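Leucine-rich repeat protein (Bacteroides thetaiotaomicron, PDB 4ECN) is of unknown function but, as an extracellular leucine-rich repeat protein that also carries DUF4458 domains, probably binds other proteins. Local coordinates at residues A[390-395]-A[599-604]; A[382-387]-A[517-522]; A[561-566]-A[612-617]; A[403-408]-A[415-420]; A[355-360]-A[495-500]. One frame throughout, in Å; residues are numbered along the deposited sequence.

Contact 1: A[390-395]-A[599-604]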
# COMPACT_ATOMS: atom_id res chain seq x y z
N MSE A 390 -3.30 9.81 -0.46
CA MSE A 390 -2.25 9.39 0.47
C MSE A 390 -1.07 10.33 0.49
O MSE A 390 -0.47 10.44 1.55
CB MSE A 390 -1.74 7.98 0.12
CG MSE A 390 -0.59 7.50 1.01
SE MSE A 390 -0.63 5.61 1.32
CE MSE A 390 1.11 5.31 1.38
N PHE A 391 -0.70 10.97 -0.65
CA PHE A 391 0.50 11.81 -0.63
C PHE A 391 0.37 13.21 -1.18
O PHE A 391 1.35 13.95 -1.04
CB PHE A 391 1.59 11.15 -1.49
CG PHE A 391 1.98 9.74 -1.13
CD1 PHE A 391 2.81 9.48 -0.05
CD2 PHE A 391 1.56 8.66 -1.91
CE1 PHE A 391 3.16 8.18 0.28
CE2 PHE A 391 1.95 7.36 -1.60
CZ PHE A 391 2.77 7.13 -0.53
N LEU A 392 -0.72 13.59 -1.87
CA LEU A 392 -0.64 14.89 -2.54
C LEU A 392 -1.66 15.90 -2.05
O LEU A 392 -1.26 17.03 -1.75
CB LEU A 392 -0.79 14.71 -4.06
CG LEU A 392 0.07 13.57 -4.70
CD1 LEU A 392 -0.38 13.23 -6.12
CD2 LEU A 392 1.57 13.81 -4.53
N ASP A 393 -2.94 15.54 -2.00
CA ASP A 393 -3.99 16.48 -1.60
C ASP A 393 -3.97 16.82 -0.13
O ASP A 393 -3.71 15.95 0.72
CB ASP A 393 -5.38 15.88 -1.89
CG ASP A 393 -5.77 15.69 -3.34
OD1 ASP A 393 -5.39 16.55 -4.18
OD2 ASP A 393 -6.57 14.77 -3.62
N TYR A 394 -4.34 18.07 0.17
CA TYR A 394 -4.52 18.58 1.52
C TYR A 394 -5.43 19.80 1.46
O TYR A 394 -5.43 20.51 0.46
CB TYR A 394 -3.18 18.89 2.23
CG TYR A 394 -2.49 20.18 1.83
CD1 TYR A 394 -1.76 20.27 0.65
CD2 TYR A 394 -2.50 21.29 2.67
CE1 TYR A 394 -1.09 21.44 0.30
CE2 TYR A 394 -1.82 22.46 2.34
CZ TYR A 394 -1.13 22.54 1.14
OH TYR A 394 -0.48 23.71 0.78
N ASP A 395 -6.23 20.00 2.51
CA ASP A 395 -7.14 21.14 2.67
C ASP A 395 -6.30 22.45 2.75
O ASP A 395 -5.45 22.60 3.64
CB ASP A 395 -8.00 20.91 3.94
CG ASP A 395 -9.19 21.81 4.15
OD1 ASP A 395 -9.07 23.03 3.88
OD2 ASP A 395 -10.23 21.31 4.67
N ASP A 599 -6.70 17.14 -12.45
CA ASP A 599 -5.70 17.23 -11.40
C ASP A 599 -4.35 17.55 -11.97
O ASP A 599 -3.93 16.95 -12.96
CB ASP A 599 -5.64 15.91 -10.60
CG ASP A 599 -6.73 15.77 -9.55
OD1 ASP A 599 -6.64 16.45 -8.49
OD2 ASP A 599 -7.66 14.93 -9.76
N LEU A 600 -3.67 18.48 -11.33
CA LEU A 600 -2.32 18.89 -11.72
C LEU A 600 -1.58 19.22 -10.46
O LEU A 600 -2.03 20.06 -9.68
CB LEU A 600 -2.35 20.06 -12.72
CG LEU A 600 -1.03 20.66 -13.15
CD1 LEU A 600 -0.18 19.66 -13.93
CD2 LEU A 600 -1.25 21.94 -13.93
N LYS A 601 -0.49 18.48 -10.20
CA LYS A 601 0.37 18.64 -9.03
C LYS A 601 1.81 18.82 -9.49
O LYS A 601 2.46 17.87 -9.92
CB LYS A 601 0.23 17.42 -8.08
CG LYS A 601 -1.17 17.16 -7.50
CD LYS A 601 -1.64 18.21 -6.47
CE LYS A 601 -3.00 17.83 -5.95
NZ LYS A 601 -3.43 18.70 -4.83
N LEU A 602 2.28 20.08 -9.48
CA LEU A 602 3.64 20.41 -9.93
C LEU A 602 4.51 20.86 -8.75
O LEU A 602 5.63 21.33 -8.97
CB LEU A 602 3.59 21.50 -11.02
CG LEU A 602 2.96 21.11 -12.38
CD1 LEU A 602 2.66 22.34 -13.20
CD2 LEU A 602 3.82 20.14 -13.17
N ASP A 603 4.04 20.65 -7.50
CA ASP A 603 4.72 21.07 -6.27
C ASP A 603 6.12 20.50 -6.13
O ASP A 603 6.42 19.43 -6.65
CB ASP A 603 3.91 20.66 -5.05
CG ASP A 603 2.44 20.96 -5.16
OD1 ASP A 603 1.72 20.14 -5.77
OD2 ASP A 603 2.00 21.99 -4.62
N TYR A 604 6.98 21.23 -5.41
CA TYR A 604 8.37 20.88 -5.11
C TYR A 604 9.17 20.57 -6.37
O TYR A 604 9.50 19.42 -6.64
CB TYR A 604 8.46 19.69 -4.14
CG TYR A 604 7.96 20.02 -2.75
CD1 TYR A 604 6.62 19.84 -2.40
CD2 TYR A 604 8.83 20.50 -1.78
CE1 TYR A 604 6.16 20.14 -1.12
CE2 TYR A 604 8.38 20.81 -0.49
CZ TYR A 604 7.04 20.63 -0.17
OH TYR A 604 6.59 20.91 1.10
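Asp393 and Lys601 meet with their side chains crossing at about a right angle. The lysine leaves its strand with chi2 turned to -69° and is straight from there on, which carries NZ to Asp393. The bond, Lys601 NZ to Asp393 OD1, measures 3.0 Å and is a salt bridge; it uses the oxygen's anti lone pair, on the side away from OD2. That other oxygen is bridged to Lys388, which also pairs with Asp599, so a second lysine links two acids whose OD1 atoms, in Asp393 and Asp599, lie 4.5 Å apart. Beside the polar ends, Leu392 CD1 packs 4.2 Å from CG of Lys601. With an alanine at Asp393, the ammonium groups of Lys601 and Lys388 would probably be left without the carboxylate they share. The alternation along 599-604 is that of a leucine-rich repeat: Leu600 and Leu602 point inward, Asn605 ND2 hydrogen-bonds Leu602 O, and Asp599 and Lys601 project from the sheet, whose strands run parallel here, toward the covering segment.

Contact 2: A[382-387]-A[517-522]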
# COMPACT_ATOMS: atom_id res chain seq x y z
N ARG A 382 -11.85 5.30 -7.19
CA ARG A 382 -11.46 5.46 -5.79
C ARG A 382 -10.05 4.91 -5.53
O ARG A 382 -9.27 5.53 -4.80
CB ARG A 382 -12.45 4.75 -4.86
CG ARG A 382 -12.98 5.64 -3.74
CD ARG A 382 -13.63 4.89 -2.57
NE ARG A 382 -14.43 3.73 -2.97
CZ ARG A 382 -15.69 3.77 -3.39
NH1 ARG A 382 -16.32 4.94 -3.50
NH2 ARG A 382 -16.32 2.65 -3.73
N ILE A 383 -9.75 3.75 -6.14
CA ILE A 383 -8.46 3.05 -6.06
C ILE A 383 -7.40 3.83 -6.83
O ILE A 383 -6.27 3.97 -6.33
CB ILE A 383 -8.57 1.57 -6.57
CG1 ILE A 383 -9.43 0.67 -5.63
CG2 ILE A 383 -7.19 0.95 -6.79
CD1 ILE A 383 -8.97 0.53 -4.08
N ARG A 384 -7.75 4.36 -8.03
CA ARG A 384 -6.81 5.17 -8.82
C ARG A 384 -6.42 6.49 -8.08
O ARG A 384 -5.29 6.97 -8.22
CB ARG A 384 -7.42 5.50 -10.19
CG ARG A 384 -7.43 4.36 -11.17
CD ARG A 384 -8.40 4.64 -12.28
NE ARG A 384 -8.12 3.82 -13.45
CZ ARG A 384 -8.69 3.99 -14.65
NH1 ARG A 384 -9.57 4.96 -14.84
NH2 ARG A 384 -8.35 3.20 -15.66
N MSE A 385 -7.37 7.07 -7.31
CA MSE A 385 -7.18 8.31 -6.58
C MSE A 385 -6.51 8.08 -5.21
O MSE A 385 -6.25 9.07 -4.50
CB MSE A 385 -8.53 9.07 -6.37
CG MSE A 385 -9.19 9.64 -7.65
SE MSE A 385 -8.04 10.68 -8.88
CE MSE A 385 -7.46 9.27 -10.05
N HIS A 386 -6.23 6.80 -4.84
CA HIS A 386 -5.61 6.51 -3.53
C HIS A 386 -4.25 7.19 -3.41
O HIS A 386 -4.06 7.90 -2.42
CB HIS A 386 -5.48 5.02 -3.26
CG HIS A 386 -5.08 4.73 -1.85
ND1 HIS A 386 -3.76 4.45 -1.51
CD2 HIS A 386 -5.83 4.72 -0.72
CE1 HIS A 386 -3.77 4.24 -0.20
NE2 HIS A 386 -4.99 4.41 0.32
N TYR A 387 -3.34 7.07 -4.44
CA TYR A 387 -2.03 7.73 -4.40
C TYR A 387 -2.19 9.23 -4.11
O TYR A 387 -1.52 9.77 -3.22
CB TYR A 387 -1.20 7.52 -5.69
CG TYR A 387 0.26 7.93 -5.54
CD1 TYR A 387 1.20 7.05 -5.04
CD2 TYR A 387 0.68 9.22 -5.86
CE1 TYR A 387 2.53 7.42 -4.87
CE2 TYR A 387 2.02 9.62 -5.68
CZ TYR A 387 2.94 8.72 -5.18
OH TYR A 387 4.25 9.10 -5.00
N LEU A 517 -3.74 0.95 -22.06
CA LEU A 517 -3.25 1.53 -20.81
C LEU A 517 -3.91 2.90 -20.59
O LEU A 517 -4.01 3.70 -21.52
CB LEU A 517 -1.71 1.63 -20.83
CG LEU A 517 -0.97 2.13 -19.58
CD1 LEU A 517 -1.22 1.23 -18.38
CD2 LEU A 517 0.54 2.23 -19.82
N GLN A 518 -4.39 3.15 -19.37
CA GLN A 518 -5.09 4.37 -19.00
C GLN A 518 -4.50 5.06 -17.79
O GLN A 518 -4.50 6.29 -17.74
CB GLN A 518 -6.56 4.04 -18.68
CG GLN A 518 -7.40 3.61 -19.88
CD GLN A 518 -8.80 3.30 -19.45
OE1 GLN A 518 -9.18 3.41 -18.28
NE2 GLN A 518 -9.61 2.90 -20.40
N SER A 519 -4.08 4.28 -16.78
CA SER A 519 -3.52 4.76 -15.53
C SER A 519 -2.14 4.14 -15.31
O SER A 519 -2.01 2.91 -15.33
CB SER A 519 -4.46 4.41 -14.38
OG SER A 519 -3.85 4.60 -13.11
N LEU A 520 -1.13 4.99 -15.09
CA LEU A 520 0.26 4.58 -14.87
C LEU A 520 0.87 5.37 -13.72
O LEU A 520 0.74 6.60 -13.67
CB LEU A 520 1.06 4.78 -16.17
CG LEU A 520 2.53 4.37 -16.17
CD1 LEU A 520 2.69 2.88 -16.13
CD2 LEU A 520 3.24 4.92 -17.38
N ASN A 521 1.54 4.65 -12.80
CA ASN A 521 2.24 5.20 -11.64
C ASN A 521 3.66 4.75 -11.67
O ASN A 521 3.91 3.54 -11.52
CB ASN A 521 1.55 4.76 -10.35
CG ASN A 521 2.03 5.46 -9.10
OD1 ASN A 521 3.23 5.65 -8.86
ND2 ASN A 521 1.10 5.82 -8.24
N ILE A 522 4.61 5.69 -11.88
CA ILE A 522 6.03 5.35 -11.95
C ILE A 522 6.82 6.19 -10.92
O ILE A 522 8.01 6.39 -11.06
CB ILE A 522 6.60 5.49 -13.39
CG1 ILE A 522 6.37 6.92 -13.97
CG2 ILE A 522 6.01 4.39 -14.31
CD1 ILE A 522 7.24 7.30 -15.14
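Arg384 reaches Gln518 through one hydrogen bond, NH2 to OE1, at 2.8 Å. Its N-H...O angle of 166° is nearly straight, and OE1 lies in the guanidinium plane, at the edge. The amide itself is steeply inclined to that plane. Nearer the helix, Arg384 NE passes 3.8 Å from CB of Ser519. The second meeting is polar atom against ring: Asn521 ND2 sits over one face of Tyr387, off centre, 3.4 Å from CD1. Ring and amide planes are 81° apart, so the amide stands on end above the ring. Tyr387 has CG opposite its backbone N (chi1 -167°), which carries the ring toward the strand. In the next shell, Asn521 OD1 accepts from Ala523 N, fixing which end of the amide faces the ring, and Asp495 forms a salt bridge with the same NH2 of Arg384. Tyr554 OH bonds to Arg384 O and its ring meets Tyr387. The join of helices 377-384 and 386-391 thus rests on strand 519-521, with strands 495-499 and 552-554 flanking it in the sheet.

Contact 3: A[561-566]-A[612-617]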
# COMPACT_ATOMS: atom_id res chain seq x y z
N GLU A 561 14.26 16.89 -15.08
CA GLU A 561 14.72 18.28 -15.04
C GLU A 561 14.01 19.12 -16.14
O GLU A 561 13.76 20.32 -15.94
CB GLU A 561 16.26 18.36 -15.20
CG GLU A 561 17.03 17.82 -13.99
CD GLU A 561 18.54 17.74 -14.08
OE1 GLU A 561 19.15 18.42 -14.94
OE2 GLU A 561 19.13 17.00 -13.26
N GLU A 562 13.64 18.46 -17.26
CA GLU A 562 12.97 19.05 -18.42
C GLU A 562 11.75 18.23 -18.90
O GLU A 562 11.86 17.01 -19.04
CB GLU A 562 13.95 19.18 -19.62
CG GLU A 562 15.14 20.09 -19.43
CD GLU A 562 16.26 19.94 -20.44
OE1 GLU A 562 15.97 19.84 -21.66
OE2 GLU A 562 17.44 19.97 -20.02
N PHE A 563 10.64 18.90 -19.24
CA PHE A 563 9.48 18.25 -19.84
C PHE A 563 9.75 17.90 -21.29
O PHE A 563 10.40 18.69 -21.97
CB PHE A 563 8.25 19.17 -19.75
CG PHE A 563 7.32 18.97 -18.58
CD1 PHE A 563 7.82 18.76 -17.30
CD2 PHE A 563 5.95 19.13 -18.72
CE1 PHE A 563 6.96 18.59 -16.21
CE2 PHE A 563 5.09 18.98 -17.63
CZ PHE A 563 5.60 18.70 -16.39
N PRO A 564 9.23 16.75 -21.81
CA PRO A 564 9.40 16.45 -23.24
C PRO A 564 8.89 17.56 -24.15
O PRO A 564 8.09 18.37 -23.71
CB PRO A 564 8.54 15.19 -23.42
CG PRO A 564 8.47 14.55 -22.08
CD PRO A 564 8.43 15.71 -21.13
N ALA A 565 9.33 17.58 -25.42
CA ALA A 565 8.91 18.52 -26.46
C ALA A 565 7.39 18.64 -26.50
O ALA A 565 6.69 17.62 -26.42
CB ALA A 565 9.43 18.06 -27.80
N SER A 566 6.88 19.89 -26.57
CA SER A 566 5.44 20.18 -26.58
C SER A 566 4.68 19.33 -27.62
O SER A 566 3.66 18.74 -27.27
CB SER A 566 5.20 21.65 -26.85
OG SER A 566 3.81 21.90 -26.93
N GLU A 612 1.51 30.04 -20.91
CA GLU A 612 0.12 30.58 -20.94
C GLU A 612 -0.86 29.55 -21.59
O GLU A 612 -2.08 29.62 -21.36
CB GLU A 612 0.07 31.95 -21.67
CG GLU A 612 -1.10 32.86 -21.27
CD GLU A 612 -0.90 34.38 -21.29
OE1 GLU A 612 0.22 34.86 -21.01
OE2 GLU A 612 -1.91 35.11 -21.47
N ASP A 613 -0.29 28.55 -22.31
CA ASP A 613 -0.98 27.45 -22.99
C ASP A 613 -0.60 26.07 -22.39
O ASP A 613 -0.78 25.06 -23.07
CB ASP A 613 -0.64 27.49 -24.51
CG ASP A 613 0.85 27.40 -24.88
OD1 ASP A 613 1.71 27.64 -24.00
OD2 ASP A 613 1.16 27.17 -26.08
N PHE A 614 -0.07 26.03 -21.12
CA PHE A 614 0.37 24.79 -20.46
C PHE A 614 -0.66 23.70 -20.64
O PHE A 614 -0.33 22.63 -21.13
CB PHE A 614 0.70 24.99 -18.97
CG PHE A 614 1.24 23.72 -18.33
CD1 PHE A 614 2.51 23.23 -18.66
CD2 PHE A 614 0.47 22.99 -17.43
CE1 PHE A 614 2.98 22.04 -18.10
CE2 PHE A 614 0.95 21.80 -16.87
CZ PHE A 614 2.21 21.33 -17.21
N CYS A 615 -1.92 24.00 -20.26
CA CYS A 615 -3.09 23.14 -20.40
C CYS A 615 -4.36 23.93 -20.13
O CYS A 615 -4.34 25.15 -19.90
CB CYS A 615 -3.00 21.91 -19.49
SG CYS A 615 -3.28 22.29 -17.74
N ALA A 616 -5.47 23.19 -20.17
CA ALA A 616 -6.83 23.57 -19.84
C ALA A 616 -7.28 22.71 -18.66
O ALA A 616 -6.56 21.79 -18.26
CB ALA A 616 -7.72 23.38 -21.04
N PHE A 617 -8.44 23.03 -18.07
CA PHE A 617 -8.92 22.30 -16.91
C PHE A 617 -10.37 21.89 -17.09
O PHE A 617 -11.09 22.53 -17.87
CB PHE A 617 -8.75 23.15 -15.64
CG PHE A 617 -7.32 23.55 -15.37
CD1 PHE A 617 -6.44 22.66 -14.74
CD2 PHE A 617 -6.83 24.80 -15.76
CE1 PHE A 617 -5.10 23.02 -14.52
CE2 PHE A 617 -5.50 25.16 -15.51
CZ PHE A 617 -4.64 24.26 -14.90
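Phe563 meets Phe614 across this contact, and three residues beyond Phe563 the hydroxyl oxygen of Ser566 is gripped by two groups, Ala590 O and Gln570 NE2. Ser566 N also bonds to Glu589 OE1, so the start of helix 566-569 is tied to Glu589 and Ala590 in a later loop. The meeting itself, in contrast, involves no hydrogen bond. Phe563 CE2 lies against the CE1-CZ bond of Phe614, 3.7 Å from CE1; CZ of Phe614 is equally far from it. Seen from Phe614, this carbon arrives at the ring edge, near its plane. The planes are inclined at 48° and the centroids are 6.0 Å apart, so the pair is neither a parallel stack nor a T-shaped one. Phe614 has CG turned opposite its backbone N (chi1 -177°), which extends the ring toward Phe563. Each ring has a further aromatic neighbour that meets it edge-to-face: Trp537 of helix 530-542 for Phe563, and Phe591 for Phe614. Leu569 also touches Phe563, and Leu600 touches Phe614. The evidence is of a hydrophobic interior shared by loops of non-adjacent strands, where the two loops touch through carbon alone. With no hydrogen bond between the segments and the rings set obliquely, the pair makes no directional bond; polar bonds are found at neighbours such as Ser566.

Contact 4: A[403-408]-A[415-420]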
# COMPACT_ATOMS: atom_id res chain seq x y z
N LEU A 403 -5.62 30.67 14.67
CA LEU A 403 -6.79 31.53 14.93
C LEU A 403 -7.88 31.37 13.85
O LEU A 403 -9.05 31.13 14.19
CB LEU A 403 -6.37 33.02 14.99
CG LEU A 403 -7.47 34.09 14.78
CD1 LEU A 403 -8.51 34.11 15.89
CD2 LEU A 403 -6.86 35.46 14.64
N LEU A 404 -7.50 31.51 12.55
CA LEU A 404 -8.44 31.49 11.43
C LEU A 404 -9.01 30.10 11.21
O LEU A 404 -10.16 29.98 10.80
CB LEU A 404 -7.80 32.02 10.13
CG LEU A 404 -7.27 33.49 10.17
CD1 LEU A 404 -6.91 33.98 8.82
CD2 LEU A 404 -8.30 34.44 10.74
N GLN A 405 -8.25 29.06 11.55
CA GLN A 405 -8.75 27.69 11.42
C GLN A 405 -9.78 27.42 12.47
O GLN A 405 -10.84 26.91 12.15
CB GLN A 405 -7.61 26.68 11.51
CG GLN A 405 -6.62 26.74 10.34
CD GLN A 405 -5.70 25.55 10.38
OE1 GLN A 405 -6.11 24.42 10.66
NE2 GLN A 405 -4.46 25.78 10.04
N ASP A 406 -9.52 27.83 13.72
CA ASP A 406 -10.41 27.69 14.86
C ASP A 406 -11.74 28.37 14.55
O ASP A 406 -12.78 27.72 14.66
CB ASP A 406 -9.76 28.29 16.12
CG ASP A 406 -8.53 27.52 16.58
OD1 ASP A 406 -8.35 26.35 16.14
OD2 ASP A 406 -7.74 28.09 17.38
N ALA A 407 -11.68 29.62 14.04
CA ALA A 407 -12.83 30.41 13.61
C ALA A 407 -13.73 29.65 12.59
O ALA A 407 -14.95 29.65 12.74
CB ALA A 407 -12.34 31.72 13.01
N ILE A 408 -13.12 28.97 11.60
CA ILE A 408 -13.84 28.20 10.57
C ILE A 408 -14.44 26.90 11.15
O ILE A 408 -15.58 26.55 10.83
CB ILE A 408 -12.91 27.89 9.37
CG1 ILE A 408 -12.63 29.21 8.60
CG2 ILE A 408 -13.52 26.83 8.44
CD1 ILE A 408 -11.50 29.21 7.62
N LYS A 415 -17.63 24.27 6.04
CA LYS A 415 -17.22 22.88 6.26
C LYS A 415 -15.96 22.82 7.14
O LYS A 415 -15.09 23.69 7.01
CB LYS A 415 -17.01 22.11 4.94
CG LYS A 415 -15.85 22.58 4.07
CD LYS A 415 -15.43 21.48 3.08
CE LYS A 415 -14.10 21.79 2.41
NZ LYS A 415 -13.58 20.62 1.64
N PRO A 416 -15.83 21.82 8.06
CA PRO A 416 -14.64 21.78 8.94
C PRO A 416 -13.35 21.52 8.17
O PRO A 416 -13.37 20.92 7.09
CB PRO A 416 -14.94 20.61 9.89
CG PRO A 416 -15.93 19.78 9.18
CD PRO A 416 -16.77 20.72 8.37
N ILE A 417 -12.23 21.97 8.75
CA ILE A 417 -10.92 21.82 8.11
C ILE A 417 -10.40 20.41 8.45
O ILE A 417 -10.30 20.04 9.63
CB ILE A 417 -9.96 22.96 8.51
CG1 ILE A 417 -10.61 24.33 8.20
CG2 ILE A 417 -8.63 22.81 7.77
CD1 ILE A 417 -9.97 25.50 8.72
N LYS A 418 -10.11 19.64 7.38
CA LYS A 418 -9.63 18.26 7.38
C LYS A 418 -8.14 18.18 7.70
O LYS A 418 -7.34 18.55 6.83
CB LYS A 418 -9.89 17.62 6.00
CG LYS A 418 -11.35 17.57 5.55
CD LYS A 418 -11.46 17.80 4.03
CE LYS A 418 -12.89 17.76 3.52
NZ LYS A 418 -13.79 18.75 4.17
N LYS A 419 -7.75 17.66 8.91
CA LYS A 419 -6.33 17.53 9.33
C LYS A 419 -5.47 16.85 8.24
O LYS A 419 -5.99 16.03 7.46
CB LYS A 419 -6.17 16.75 10.67
CG LYS A 419 -6.65 15.30 10.66
CD LYS A 419 -6.29 14.55 11.93
CE LYS A 419 -6.89 13.15 11.94
NZ LYS A 419 -6.61 12.42 13.21
N ASP A 420 -4.17 17.20 8.17
CA ASP A 420 -3.31 16.60 7.16
C ASP A 420 -2.99 15.15 7.59
O ASP A 420 -2.26 14.89 8.56
CB ASP A 420 -2.03 17.41 6.90
CG ASP A 420 -1.18 16.87 5.77
OD1 ASP A 420 -1.70 16.06 4.97
OD2 ASP A 420 -0.02 17.28 5.66
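Gln405 is the first residue of helix 402-409 to meet Ile417, and it does so with its carbon atoms: CD1 of Ile417 lies 3.7 Å from Gln405 CA and 3.8 Å from its CB. The amide end is engaged elsewhere, NE2 bonding to Leu400 O. Leu403 and Leu404 before it, and Ala407 after it, rest on strands 732-734, 757-759 and 810-812. Next in the helix, Ile408 points at the other segment and offers its CG2 branch, which is 3.8 Å from CD1 of Ile417 and 3.8 Å from Lys415 O. The two isoleucines cross at about a right angle. In Ile417, CG1 lies beside the backbone N (chi1 -54°), and its delta methyl fits between Gln405 and Ile408, touching both. The loop's polar backbone atoms bond to residues outside the two segments: Asn409 takes Ile417 N, Asp395 takes Lys418 N and Arg397 donates to Lys415 O. Across the contact the chemistry is van der Waals only, without a hydrogen bond, and the delta methyl of Ile417 is its centre.

Contact 5: A[355-360]-A[495-500]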
# COMPACT_ATOMS: atom_id res chain seq x y z
N GLY A 355 3.23 -5.80 -5.19
CA GLY A 355 3.58 -4.70 -4.29
C GLY A 355 2.60 -3.57 -4.45
O GLY A 355 1.81 -3.58 -5.40
N THR A 356 2.66 -2.56 -3.55
CA THR A 356 1.73 -1.42 -3.52
C THR A 356 2.40 -0.23 -2.84
O THR A 356 3.24 -0.41 -1.96
CB THR A 356 0.47 -1.87 -2.78
OG1 THR A 356 -0.32 -2.61 -3.69
CG2 THR A 356 -0.35 -0.77 -2.27
N HIS A 357 2.01 0.98 -3.23
CA HIS A 357 2.50 2.20 -2.63
C HIS A 357 2.04 2.32 -1.16
O HIS A 357 2.67 3.02 -0.37
CB HIS A 357 2.04 3.43 -3.44
CG HIS A 357 0.57 3.52 -3.61
ND1 HIS A 357 -0.07 2.89 -4.66
CD2 HIS A 357 -0.35 4.15 -2.84
CE1 HIS A 357 -1.36 3.15 -4.49
NE2 HIS A 357 -1.57 3.91 -3.42
N SER A 358 0.96 1.59 -0.81
CA SER A 358 0.27 1.56 0.48
C SER A 358 0.67 0.32 1.35
O SER A 358 0.23 0.23 2.50
CB SER A 358 -1.24 1.52 0.21
OG SER A 358 -2.01 1.92 1.34
N GLU A 359 1.51 -0.60 0.82
CA GLU A 359 1.92 -1.85 1.46
C GLU A 359 2.43 -1.63 2.92
O GLU A 359 1.95 -2.30 3.85
CB GLU A 359 3.01 -2.52 0.60
CG GLU A 359 3.01 -4.04 0.55
CD GLU A 359 4.00 -4.60 -0.46
OE1 GLU A 359 4.52 -3.80 -1.28
OE2 GLU A 359 4.31 -5.81 -0.40
N THR A 360 3.34 -0.66 3.15
CA THR A 360 3.89 -0.41 4.50
C THR A 360 2.88 0.27 5.44
O THR A 360 3.07 0.28 6.67
CB THR A 360 5.13 0.45 4.40
OG1 THR A 360 4.78 1.63 3.69
CG2 THR A 360 6.28 -0.28 3.72
N ASP A 495 -4.76 -0.46 -15.89
CA ASP A 495 -4.01 0.10 -14.77
C ASP A 495 -2.74 -0.67 -14.51
O ASP A 495 -2.79 -1.89 -14.41
CB ASP A 495 -4.86 0.11 -13.50
CG ASP A 495 -5.97 1.14 -13.51
OD1 ASP A 495 -6.82 1.10 -14.43
OD2 ASP A 495 -6.01 1.96 -12.57
N VAL A 496 -1.60 0.06 -14.41
CA VAL A 496 -0.26 -0.47 -14.11
C VAL A 496 0.41 0.43 -13.10
O VAL A 496 0.30 1.65 -13.22
CB VAL A 496 0.66 -0.65 -15.36
CG1 VAL A 496 2.03 -1.21 -14.97
CG2 VAL A 496 0.01 -1.53 -16.42
N GLU A 497 1.08 -0.19 -12.11
CA GLU A 497 1.89 0.49 -11.11
C GLU A 497 3.27 -0.14 -11.05
O GLU A 497 3.40 -1.36 -10.92
CB GLU A 497 1.23 0.48 -9.72
CG GLU A 497 2.06 1.14 -8.62
CD GLU A 497 1.30 1.42 -7.33
OE1 GLU A 497 0.38 2.28 -7.35
OE2 GLU A 497 1.67 0.83 -6.29
N LEU A 498 4.29 0.72 -11.18
CA LEU A 498 5.71 0.45 -11.07
C LEU A 498 6.29 1.47 -10.11
O LEU A 498 7.00 2.37 -10.51
CB LEU A 498 6.38 0.48 -12.45
CG LEU A 498 6.47 -0.83 -13.20
CD1 LEU A 498 6.87 -0.59 -14.61
CD2 LEU A 498 7.46 -1.77 -12.56
N TYR A 499 5.90 1.35 -8.85
CA TYR A 499 6.24 2.29 -7.78
C TYR A 499 7.49 1.88 -7.04
O TYR A 499 7.67 0.71 -6.70
CB TYR A 499 5.05 2.35 -6.79
CG TYR A 499 5.26 3.31 -5.63
CD1 TYR A 499 5.11 4.68 -5.80
CD2 TYR A 499 5.59 2.83 -4.36
CE1 TYR A 499 5.35 5.56 -4.75
CE2 TYR A 499 5.78 3.71 -3.30
CZ TYR A 499 5.65 5.07 -3.49
OH TYR A 499 5.86 5.97 -2.46
N ASN A 500 8.35 2.85 -6.77
CA ASN A 500 9.55 2.71 -5.96
C ASN A 500 10.34 1.40 -6.23
O ASN A 500 10.45 0.57 -5.33
CB ASN A 500 9.14 2.77 -4.47
CG ASN A 500 10.27 2.80 -3.46
OD1 ASN A 500 11.34 3.40 -3.68
ND2 ASN A 500 10.04 2.13 -2.35
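His357, followed outward from CB, meets first Tyr499 and then Glu497. CB stands over the tyrosine ring, 3.7 Å from the Tyr499 centroid and only 10° off the ring normal, a CH-pi contact in which a methylene faces the middle of the ring. From there CG is set between the backbone N and the carbonyl carbon (chi1 57°), and this brings ND1 to the same carboxylate that the backbone N addresses. His357 ND1 donates to Glu497 OE1 at 2.8 Å and to OE2 of that residue at 3.2 Å, the second bond being straighter at 157°; both oxygens use their syn lone pairs. His357 N adds a weak bond to Glu497 OE2, 3.1 Å long. CE1 of His357 passes 3.5 Å from OE1 of Glu497, and at the far side NE2 is hydrogen-bonded to ND1 of His386. Ring and carboxylate planes are well inclined, yet the acid sits at the ring's edge. A glutamine in place of Glu497 removes the charge facing ND1 and would probably turn an NH2 toward a donor, leaving one bond without an acceptor. The type I turn from Thr356 to Glu359 presents His357 to strand 495-499, between strands 452-456 and 519-521 in the sheet, while helix 386-391 closes over it through His386 and Phe391.

From the N terminus, residues 355-360 open contact 5, 382-387 open contact 2 and 390-395 open contact 1. Contact 4, a short return from helix 402-409 to the loop at 415-420, lies wholly inside the loops of contacts 5, 2 and 1. Strand 495-499 closes contact 5 and 519-521 closes contact 2; since these segments alternate, the two loops cross, and contact 1, ending at 599-604, crosses both. Contact 3 opens at 561-566 and ends at 612-617, crossing contact 1 but following contacts 2, 4 and 5. Contacts 5, 2 and 1 bind residues 355-395 to the sheet, contact 4 folds the following helix and loop on themselves, and contact 3 joins two loops on the sheet's other side.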